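Local coordinates for protein bifunctional enzyme IspD/IspF (Campylobacter jejuni, PDB 1W55) that catalyses two steps of the non-mevalonate isoprenoid pathway, transferring the cytidylyl group of CTP to methylerythritol phosphate and later cyclising the phosphorylated product with release of CMP, at residues L227-V232 and D245-A250; I303-M308 and I336-T341; A309-L314 and G350-M355. All blocks are in the same frame, centred on the assembly; numbering follows the deposited sequence.

Interaction 1. Residues L227-V232 and D245-A250; sequences LLLAGV and DGDVLA
The carboxylate of D247 receives the beta turn that follows strand 227-229. A230 N donates to D247 OD1 at 2.9 Å, on the syn side and 15° out of the carboxylate plane. G231 N donates to D247 OD2 at 2.8 Å, nearly along the C-O axis. D247 is also the N-cap of the next helix. A250 N bonds to OD1 from above the carboxylate plane, so OD1 has two backbone donors and the group is fixed in rotation. The CG of D247 lies anti to its backbone N (chi1 -160°), which carries the carboxylate across to the turn. The turn L229-V232 is type I'.

Apolar packing adds to this tight, buried side. L229 CD2 lies 3.9 Å from V248 CG2, the two side chains side by side and pointing the same way. A230 CB meets L249 CD2 at 3.8 Å. The L228 side is looser and partly exposed. Its CD1 only grazes D245 CB, at 4.1 Å, and the two side chains cross at about a right angle. A water joins the backbones here, accepting from L228 N and donating to D245 O at 2.6 Å. D245 OD1 is hydrogen-bonded to S282.

The contact ties a two-stranded hairpin, 227-229 with 232-235, to the start of helix 248-260. Helix 318-329 packs on L229, A230 and L249. Strand 354-365 lies against L229 and V248.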
loop_
_atom_site.group_PDB
_atom_site.type_symbol
_atom_site.label_atom_id
_atom_site.label_comp_id
_atom_site.label_asym_id
_atom_site.label_seq_id
_atom_site.Cartn_x
_atom_site.Cartn_y
_atom_site.Cartn_z
ATOM N N LEU A 227 39.281 -15.053 -41.022
ATOM C CA LEU A 227 38.710 -15.560 -39.799
ATOM C C LEU A 227 37.794 -14.479 -39.256
ATOM O O LEU A 227 38.248 -13.399 -38.876
ATOM C CB LEU A 227 39.817 -15.897 -38.791
ATOM C CG LEU A 227 39.343 -16.463 -37.454
ATOM C CD1 LEU A 227 38.479 -17.702 -37.674
ATOM C CD2 LEU A 227 40.532 -16.760 -36.531
ATOM N N LEU A 228 36.498 -14.768 -39.267
ATOM C CA LEU A 228 35.472 -13.868 -38.743
ATOM C C LEU A 228 34.897 -14.460 -37.465
ATOM O O LEU A 228 34.405 -15.589 -37.464
ATOM C CB LEU A 228 34.331 -13.700 -39.758
ATOM C CG LEU A 228 34.584 -13.022 -41.105
ATOM C CD1 LEU A 228 33.264 -12.920 -41.865
ATOM C CD2 LEU A 228 35.208 -11.645 -40.939
ATOM N N LEU A 229 34.969 -13.704 -36.383
ATOM C CA LEU A 229 34.374 -14.129 -35.124
ATOM C C LEU A 229 33.517 -12.980 -34.618
ATOM O O LEU A 229 33.997 -11.844 -34.503
ATOM C CB LEU A 229 35.453 -14.503 -34.110
ATOM C CG LEU A 229 36.332 -15.723 -34.400
ATOM C CD1 LEU A 229 37.274 -15.944 -33.216
ATOM C CD2 LEU A 229 35.506 -16.979 -34.689
ATOM N N ALA A 230 32.246 -13.274 -34.341
ATOM C CA ALA A 230 31.250 -12.241 -34.035
ATOM C C ALA A 230 31.268 -11.148 -35.107
ATOM O O ALA A 230 31.080 -9.959 -34.811
ATOM C CB ALA A 230 31.473 -11.649 -32.628
ATOM N N GLY A 231 31.500 -11.567 -36.351
ATOM C CA GLY A 231 31.474 -10.674 -37.497
ATOM C C GLY A 231 32.688 -9.765 -37.624
ATOM O O GLY A 231 32.686 -8.854 -38.441
ATOM N N VAL A 232 33.711 -10.009 -36.812
ATOM C CA VAL A 232 34.904 -9.177 -36.762
ATOM C C VAL A 232 36.082 -9.951 -37.358
ATOM O O VAL A 232 36.316 -11.109 -36.997
ATOM C CB VAL A 232 35.227 -8.779 -35.296
ATOM C CG1 VAL A 232 36.595 -8.063 -35.194
ATOM C CG2 VAL A 232 34.095 -7.911 -34.703
ATOM N N ASP A 245 30.006 -18.292 -43.308
ATOM C CA ASP A 245 31.239 -17.529 -43.250
ATOM C C ASP A 245 32.175 -18.044 -42.153
ATOM O O ASP A 245 33.167 -17.386 -41.833
ATOM C CB ASP A 245 30.906 -16.049 -43.037
ATOM C CG ASP A 245 30.000 -15.809 -41.813
ATOM O OD1 ASP A 245 29.755 -16.766 -41.036
ATOM O OD2 ASP A 245 29.495 -14.693 -41.541
ATOM N N GLY A 246 31.848 -19.205 -41.572
ATOM C CA GLY A 246 32.699 -19.878 -40.593
ATOM C C GLY A 246 32.719 -19.331 -39.157
ATOM O O GLY A 246 33.537 -19.750 -38.336
ATOM N N ASP A 247 31.826 -18.403 -38.846
ATOM C CA ASP A 247 31.795 -17.751 -37.535
ATOM C C ASP A 247 31.296 -18.703 -36.435
ATOM O O ASP A 247 30.107 -18.702 -36.121
ATOM C CB ASP A 247 30.893 -16.515 -37.652
ATOM C CG ASP A 247 31.127 -15.484 -36.564
ATOM O OD1 ASP A 247 31.432 -15.836 -35.390
ATOM O OD2 ASP A 247 30.967 -14.268 -36.798
ATOM N N VAL A 248 32.196 -19.519 -35.867
ATOM C CA VAL A 248 31.823 -20.466 -34.800
ATOM C C VAL A 248 31.254 -19.744 -33.605
ATOM O O VAL A 248 30.384 -20.271 -32.924
ATOM C CB VAL A 248 32.988 -21.221 -34.109
ATOM C CG1 VAL A 248 32.774 -22.742 -34.115
ATOM C CG2 VAL A 248 34.372 -20.738 -34.477
ATOM N N LEU A 249 31.798 -18.571 -33.310
ATOM C CA LEU A 249 31.296 -17.779 -32.197
ATOM C C LEU A 249 29.801 -17.465 -32.383
ATOM O O LEU A 249 28.981 -17.789 -31.524
ATOM C CB LEU A 249 32.139 -16.513 -31.983
ATOM C CG LEU A 249 31.804 -15.737 -30.702
ATOM C CD1 LEU A 249 32.989 -14.874 -30.243
ATOM C CD2 LEU A 249 30.541 -14.887 -30.870
ATOM N N ALA A 250 29.455 -16.840 -33.505
ATOM C CA ALA A 250 28.069 -16.470 -33.773
ATOM C C ALA A 250 27.165 -17.705 -33.703
ATOM O O ALA A 250 26.050 -17.636 -33.200
ATOM C CB ALA A 250 27.950 -15.778 -35.143
HETATM O O HOH W 1 34.874 -17.214 -39.814
#

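Interaction 2. Residues I303-M308 and I336-T341; sequences IDICVM and INVKAT. With MG (magnesium ion), chain B; C (cytidine-5'-monophosphate), chain C.
I303-M308 and I336-T341 are neighbouring parallel strands, the two strands of a beta-alpha-beta crossover through helix 318-329. They pair in register from I303 with I336 to M308 with T341. The backbone bonds include V307 N to K339 O and T341 N to V307 O.

Apolar contacts line the face of I303, I305, V307, V338 and A340. I303 CD1 touches I336 CD1 at 3.6 Å, side by side. Helices 248-260 and 318-329 pack on this face.

Charged and polar groups gather on the other face. K339 NZ makes a salt bridge to D304 OD2 at 2.8 Å, from above the carboxylate plane. It also bonds to I305 O at 2.9 Å, from the face opposite K339 N. Bends at chi3 and chi4 turn the lysine tip back to this carbonyl. N337 ND2 donates to D304 OD1 at 3.1 Å. A second subunit completes the cluster: its N214 bonds to D304 and K339, and its G264 N to N337 OD1.

The last pair reaches the active site between subunits. D217 of the second subunit and CMP OP3 share the magnesium ion with T341, whose OG1 binds it at 2.3 Å.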
loop_
_atom_site.group_PDB
_atom_site.type_symbol
_atom_site.label_atom_id
_atom_site.label_comp_id
_atom_site.label_asym_id
_atom_site.label_seq_id
_atom_site.Cartn_x
_atom_site.Cartn_y
_atom_site.Cartn_z
ATOM N N ILE A 303 25.395 -11.899 -21.932
ATOM C CA ILE A 303 26.064 -12.917 -22.713
ATOM C C ILE A 303 27.488 -13.069 -22.195
ATOM O O ILE A 303 28.193 -12.074 -21.991
ATOM C CB ILE A 303 26.099 -12.501 -24.194
ATOM C CG1 ILE A 303 24.712 -12.637 -24.819
ATOM C CG2 ILE A 303 27.145 -13.316 -24.993
ATOM C CD1 ILE A 303 24.493 -11.679 -25.980
ATOM N N ASP A 304 27.901 -14.312 -21.961
ATOM C CA ASP A 304 29.308 -14.583 -21.657
ATOM C C ASP A 304 29.808 -15.733 -22.505
ATOM O O ASP A 304 29.107 -16.740 -22.704
ATOM C CB ASP A 304 29.539 -14.853 -20.167
ATOM C CG ASP A 304 31.010 -14.820 -19.796
ATOM O OD1 ASP A 304 31.802 -14.103 -20.461
ATOM O OD2 ASP A 304 31.478 -15.488 -18.857
ATOM N N ILE A 305 31.020 -15.564 -23.016
ATOM C CA ILE A 305 31.566 -16.433 -24.056
ATOM C C ILE A 305 32.968 -16.863 -23.698
ATOM O O ILE A 305 33.738 -16.088 -23.131
ATOM C CB ILE A 305 31.526 -15.712 -25.438
ATOM C CG1 ILE A 305 30.061 -15.580 -25.911
ATOM C CG2 ILE A 305 32.340 -16.478 -26.501
ATOM C CD1 ILE A 305 29.859 -14.652 -27.104
ATOM N N CYS A 306 33.282 -18.116 -23.999
ATOM C CA CYS A 306 34.640 -18.593 -23.933
ATOM C C CYS A 306 35.056 -19.208 -25.264
ATOM O O CYS A 306 34.468 -20.192 -25.720
ATOM C CB CYS A 306 34.840 -19.596 -22.796
ATOM S SG CYS A 306 36.609 -19.969 -22.623
ATOM N N VAL A 307 36.049 -18.589 -25.896
ATOM C CA VAL A 307 36.599 -19.089 -27.142
ATOM C C VAL A 307 37.782 -19.958 -26.757
ATOM O O VAL A 307 38.662 -19.529 -26.006
ATOM C CB VAL A 307 37.092 -17.950 -28.075
ATOM C CG1 VAL A 307 37.701 -18.532 -29.357
ATOM C CG2 VAL A 307 35.968 -16.955 -28.409
ATOM N N MET A 308 37.793 -21.185 -27.259
ATOM C CA MET A 308 38.913 -22.079 -27.035
ATOM C C MET A 308 39.691 -22.195 -28.339
ATOM O O MET A 308 39.219 -22.768 -29.328
ATOM C CB MET A 308 38.425 -23.424 -26.508
ATOM C CG MET A 308 37.554 -23.275 -25.238
ATOM S SD MET A 308 36.185 -24.473 -25.066
ATOM C CE MET A 308 36.924 -25.881 -25.515
ATOM N N ILE A 336 27.706 -7.793 -22.697
ATOM C CA ILE A 336 28.399 -8.776 -23.544
ATOM C C ILE A 336 29.838 -8.929 -23.084
ATOM O O ILE A 336 30.542 -7.929 -22.892
ATOM C CB ILE A 336 28.445 -8.326 -25.053
ATOM C CG1 ILE A 336 27.154 -7.621 -25.511
ATOM C CG2 ILE A 336 28.851 -9.495 -25.950
ATOM C CD1 ILE A 336 25.913 -8.450 -25.466
ATOM N N ASN A 337 30.292 -10.173 -22.969
ATOM C CA ASN A 337 31.675 -10.449 -22.595
ATOM C C ASN A 337 32.253 -11.618 -23.388
ATOM O O ASN A 337 31.636 -12.682 -23.485
ATOM C CB ASN A 337 31.784 -10.728 -21.097
ATOM C CG ASN A 337 33.220 -10.642 -20.591
ATOM O OD1 ASN A 337 33.760 -9.547 -20.392
ATOM N ND2 ASN A 337 33.839 -11.795 -20.372
ATOM N N VAL A 338 33.443 -11.423 -23.944
ATOM C CA VAL A 338 34.102 -12.470 -24.717
ATOM C C VAL A 338 35.451 -12.780 -24.100
ATOM O O VAL A 338 36.273 -11.878 -23.919
ATOM C CB VAL A 338 34.262 -12.065 -26.208
ATOM C CG1 VAL A 338 35.025 -13.140 -26.994
ATOM C CG2 VAL A 338 32.889 -11.811 -26.846
ATOM N N LYS A 339 35.673 -14.052 -23.779
ATOM C CA LYS A 339 36.918 -14.509 -23.173
ATOM C C LYS A 339 37.585 -15.508 -24.097
ATOM O O LYS A 339 36.968 -15.984 -25.048
ATOM C CB LYS A 339 36.643 -15.175 -21.809
ATOM C CG LYS A 339 35.706 -14.376 -20.898
ATOM C CD LYS A 339 35.616 -14.986 -19.496
ATOM C CE LYS A 339 34.945 -16.362 -19.502
ATOM N NZ LYS A 339 33.660 -16.394 -20.280
ATOM N N ALA A 340 38.841 -15.847 -23.808
ATOM C CA ALA A 340 39.550 -16.843 -24.598
ATOM C C ALA A 340 40.539 -17.631 -23.760
ATOM O O ALA A 340 41.044 -17.134 -22.768
ATOM C CB ALA A 340 40.268 -16.170 -25.795
ATOM N N THR A 341 40.815 -18.863 -24.172
ATOM C CA THR A 341 41.890 -19.652 -23.580
ATOM C C THR A 341 42.486 -20.574 -24.642
ATOM O O THR A 341 41.806 -20.944 -25.609
ATOM C CB THR A 341 41.385 -20.473 -22.342
ATOM O OG1 THR A 341 42.472 -21.241 -21.799
ATOM C CG2 THR A 341 40.362 -21.560 -22.760
HETATM MG MG MG B . 43.913 -20.794 -20.086
HETATM O OP3 C C . 45.253 -19.411 -20.450
HETATM P P C C . 46.136 -19.288 -21.656
HETATM O OP1 C C . 45.751 -20.202 -22.774
HETATM O OP2 C C . 47.590 -19.374 -21.291
HETATM O "O5'" C C . 45.882 -17.806 -22.208
HETATM C "C5'" C C . 46.239 -16.656 -21.455
HETATM C "C4'" C C . 45.393 -15.463 -21.895
HETATM O "O4'" C C . 45.555 -15.174 -23.293
HETATM C "C3'" C C . 43.886 -15.646 -21.717
HETATM O "O3'" C C . 43.451 -15.314 -20.402
HETATM C "C2'" C C . 43.305 -14.700 -22.753
HETATM O "O2'" C C . 43.325 -13.370 -22.241
HETATM C "C1'" C C . 44.330 -14.686 -23.866
HETATM N N1 C C . 44.007 -15.460 -25.091
HETATM C C2 C C . 43.528 -14.803 -26.244
HETATM O O2 C C . 43.326 -13.570 -26.215
HETATM N N3 C C . 43.272 -15.493 -27.386
HETATM C C4 C C . 43.468 -16.833 -27.437
HETATM N N4 C C . 43.214 -17.533 -28.577
HETATM C C5 C C . 43.927 -17.500 -26.308
HETATM C C6 C C . 44.204 -16.790 -25.140
HETATM O O HOH W 2 44.778 -20.282 -18.145
HETATM O O HOH W 3 42.656 -19.278 -19.587
HETATM O O HOH W 4 45.010 -22.534 -20.713
#

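Interaction 3. Residues A309-L314 and G350-M355; sequences AQSPKL and GRKEGM. With C (cytidine-5'-monophosphate), chain C.
K352 reaches from its turn to the loop A309-L314 and ends on S311. From CB, the chain turns so that CG lies anti to the carbonyl carbon (chi1 -52°) and rests 4.0 Å from Q310 CB. CD then passes S311 OG at 4.2 Å, and CE comes closer to the same oxygen, at 3.7 Å. The bend at chi4 brings NZ to S311 OG, where it donates a hydrogen bond of 2.9 Å. This lysine lies on the solvent side of the contact. It is the first residue past helix 347-350 to leave helical angles, and its positive phi belongs to a Schellman motif.

Q310 lies deeper. Its side chain folds at chi2 over G350, with OE1 3.6 Å from G350 CA. The same oxygen accepts from K345 N, which holds the amide beside G350, the last residue of helix 347-350. Further in, A309 CB packs against M355 CB at 4.0 Å. A water accepts from Q310 N and donates to G354 O, joining the two backbones between these side-chain contacts.

The loop reads the cytosine of CMP through its backbone. A309 O accepts from N4 of the base at 3.0 Å, in a nearly straight bond of 172°. L314 N donates to N3. P312, which follows a cis peptide bond, offers its O to N4 in a weaker bond. These atoms match the polar edge of cytosine, consistent with the role of this loop in substrate binding.

The loop A309-L314 leads from strand 298-308 into helix 318-329. G350-M355 leads from helix 347-350 into strand 354-365, the antiparallel neighbour of strand 298-308. Strand 227-229 packs on P312, L314 and M355.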
loop_
_atom_site.group_PDB
_atom_site.type_symbol
_atom_site.label_atom_id
_atom_site.label_comp_id
_atom_site.label_asym_id
_atom_site.label_seq_id
_atom_site.Cartn_x
_atom_site.Cartn_y
_atom_site.Cartn_z
ATOM N N ALA A 309 40.873 -21.594 -28.343
ATOM C CA ALA A 309 41.701 -21.542 -29.540
ATOM C C ALA A 309 43.171 -21.372 -29.179
ATOM O O ALA A 309 43.537 -20.478 -28.400
ATOM C CB ALA A 309 41.247 -20.412 -30.454
ATOM N N GLN A 310 44.006 -22.230 -29.747
ATOM C CA GLN A 310 45.451 -22.087 -29.610
ATOM C C GLN A 310 45.944 -20.799 -30.288
ATOM O O GLN A 310 46.776 -20.075 -29.724
ATOM C CB GLN A 310 46.166 -23.327 -30.153
ATOM C CG GLN A 310 47.572 -23.517 -29.615
ATOM C CD GLN A 310 47.627 -23.700 -28.105
ATOM O OE1 GLN A 310 46.900 -24.513 -27.542
ATOM N NE2 GLN A 310 48.509 -22.952 -27.453
ATOM N N SER A 311 45.392 -20.507 -31.470
ATOM C CA SER A 311 45.706 -19.298 -32.237
ATOM C C SER A 311 44.501 -18.919 -33.103
ATOM O O SER A 311 43.645 -19.764 -33.356
ATOM C CB SER A 311 46.927 -19.538 -33.151
ATOM O OG SER A 311 48.045 -20.001 -32.412
ATOM N N PRO A 312 44.413 -17.665 -33.549
ATOM C CA PRO A 312 45.293 -16.572 -33.119
ATOM C C PRO A 312 44.848 -15.971 -31.797
ATOM O O PRO A 312 43.787 -16.357 -31.291
ATOM C CB PRO A 312 45.129 -15.539 -34.237
ATOM C CG PRO A 312 43.795 -15.774 -34.781
ATOM C CD PRO A 312 43.432 -17.215 -34.545
ATOM N N LYS A 313 45.651 -15.059 -31.251
ATOM C CA LYS A 313 45.326 -14.349 -30.015
ATOM C C LYS A 313 44.175 -13.392 -30.276
ATOM O O LYS A 313 44.207 -12.623 -31.229
ATOM C CB LYS A 313 46.546 -13.580 -29.478
ATOM C CG LYS A 313 46.880 -13.924 -28.023
ATOM C CD LYS A 313 47.542 -12.776 -27.267
ATOM C CE LYS A 313 47.433 -12.965 -25.738
ATOM N NZ LYS A 313 48.068 -14.228 -25.216
ATOM N N LEU A 314 43.157 -13.455 -29.423
ATOM C CA LEU A 314 41.935 -12.671 -29.600
ATOM C C LEU A 314 41.931 -11.363 -28.834
ATOM O O LEU A 314 41.014 -10.563 -28.979
ATOM C CB LEU A 314 40.709 -13.502 -29.196
ATOM C CG LEU A 314 40.439 -14.781 -29.995
ATOM C CD1 LEU A 314 39.089 -15.319 -29.605
ATOM C CD2 LEU A 314 40.484 -14.517 -31.494
ATOM N N GLY A 350 44.529 -27.814 -29.299
ATOM C CA GLY A 350 45.942 -27.569 -29.083
ATOM C C GLY A 350 46.802 -27.812 -30.316
ATOM O O GLY A 350 47.778 -27.094 -30.529
ATOM N N ARG A 351 46.422 -28.808 -31.120
ATOM C CA ARG A 351 47.046 -29.114 -32.416
ATOM C C ARG A 351 46.684 -28.130 -33.537
ATOM O O ARG A 351 47.166 -28.278 -34.671
ATOM C CB ARG A 351 46.587 -30.486 -32.887
ATOM C CG ARG A 351 47.469 -31.636 -32.495
ATOM C CD ARG A 351 46.865 -32.962 -32.908
ATOM N NE ARG A 351 46.574 -33.701 -31.707
ATOM C CZ ARG A 351 45.392 -34.163 -31.347
ATOM N NH1 ARG A 351 44.320 -34.030 -32.119
ATOM N NH2 ARG A 351 45.308 -34.798 -30.193
ATOM N N LYS A 352 45.807 -27.167 -33.232
ATOM C CA LYS A 352 45.314 -26.186 -34.207
ATOM C C LYS A 352 44.492 -26.833 -35.333
ATOM O O LYS A 352 44.429 -26.317 -36.456
ATOM C CB LYS A 352 46.459 -25.328 -34.783
ATOM C CG LYS A 352 47.360 -24.666 -33.731
ATOM C CD LYS A 352 48.336 -23.683 -34.379
ATOM C CE LYS A 352 49.452 -23.299 -33.418
ATOM N NZ LYS A 352 49.875 -21.871 -33.574
ATOM N N GLU A 353 43.843 -27.949 -35.025
ATOM C CA GLU A 353 42.980 -28.610 -36.000
ATOM C C GLU A 353 41.623 -27.917 -36.107
ATOM O O GLU A 353 40.941 -27.994 -37.142
ATOM C CB GLU A 353 42.798 -30.088 -35.653
ATOM C CG GLU A 353 44.030 -30.948 -35.911
ATOM C CD GLU A 353 43.910 -32.357 -35.333
ATOM O OE1 GLU A 353 42.857 -32.692 -34.757
ATOM O OE2 GLU A 353 44.875 -33.140 -35.458
ATOM N N GLY A 354 41.236 -27.230 -35.038
ATOM C CA GLY A 354 39.957 -26.548 -35.011
ATOM C C GLY A 354 39.859 -25.617 -33.829
ATOM O O GLY A 354 40.819 -25.454 -33.065
ATOM N N MET A 355 38.705 -24.982 -33.688
ATOM C CA MET A 355 38.441 -24.180 -32.502
ATOM C C MET A 355 37.007 -24.350 -32.003
ATOM O O MET A 355 36.097 -24.685 -32.777
ATOM C CB MET A 355 38.838 -22.712 -32.716
ATOM C CG MET A 355 37.864 -21.847 -33.481
ATOM S SD MET A 355 38.280 -20.061 -33.315
ATOM C CE MET A 355 37.062 -19.559 -32.504
HETATM O OP3 C C . 45.253 -19.411 -20.450
HETATM P P C C . 46.136 -19.288 -21.656
HETATM O OP1 C C . 45.751 -20.202 -22.774
HETATM O OP2 C C . 47.590 -19.374 -21.291
HETATM O "O5'" C C . 45.882 -17.806 -22.208
HETATM C "C5'" C C . 46.239 -16.656 -21.455
HETATM C "C4'" C C . 45.393 -15.463 -21.895
HETATM O "O4'" C C . 45.555 -15.174 -23.293
HETATM C "C3'" C C . 43.886 -15.646 -21.717
HETATM O "O3'" C C . 43.451 -15.314 -20.402
HETATM C "C2'" C C . 43.305 -14.700 -22.753
HETATM O "O2'" C C . 43.325 -13.370 -22.241
HETATM C "C1'" C C . 44.330 -14.686 -23.866
HETATM N N1 C C . 44.007 -15.460 -25.091
HETATM C C2 C C . 43.528 -14.803 -26.244
HETATM O O2 C C . 43.326 -13.570 -26.215
HETATM N N3 C C . 43.272 -15.493 -27.386
HETATM C C4 C C . 43.468 -16.833 -27.437
HETATM N N4 C C . 43.214 -17.533 -28.577
HETATM C C5 C C . 43.927 -17.500 -26.308
HETATM C C6 C C . 44.204 -16.790 -25.140
HETATM O O HOH W 5 43.043 -24.164 -31.970
#

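How the interactions relate
All three contacts belong to the IspF part and meet in one hydrophobic core, their centres 13 to 14 Å apart. L249 of interaction 1 packs on interaction 2, with its CD2 3.8 Å from I305 CD1. M355 of interaction 3 joins the other two: its CE lies 3.5 Å from V248 CG2 and 3.4 Å from V307 CG1. Interactions 2 and 3 adjoin along the chain, since A309 follows M308 directly. Both touch the same CMP. Interaction 2 supplies the metal-binding end near the phosphate, and interaction 3 holds the base. Interaction 1 lies behind them, with the side chain of L229 about 8 Å from the nucleotide.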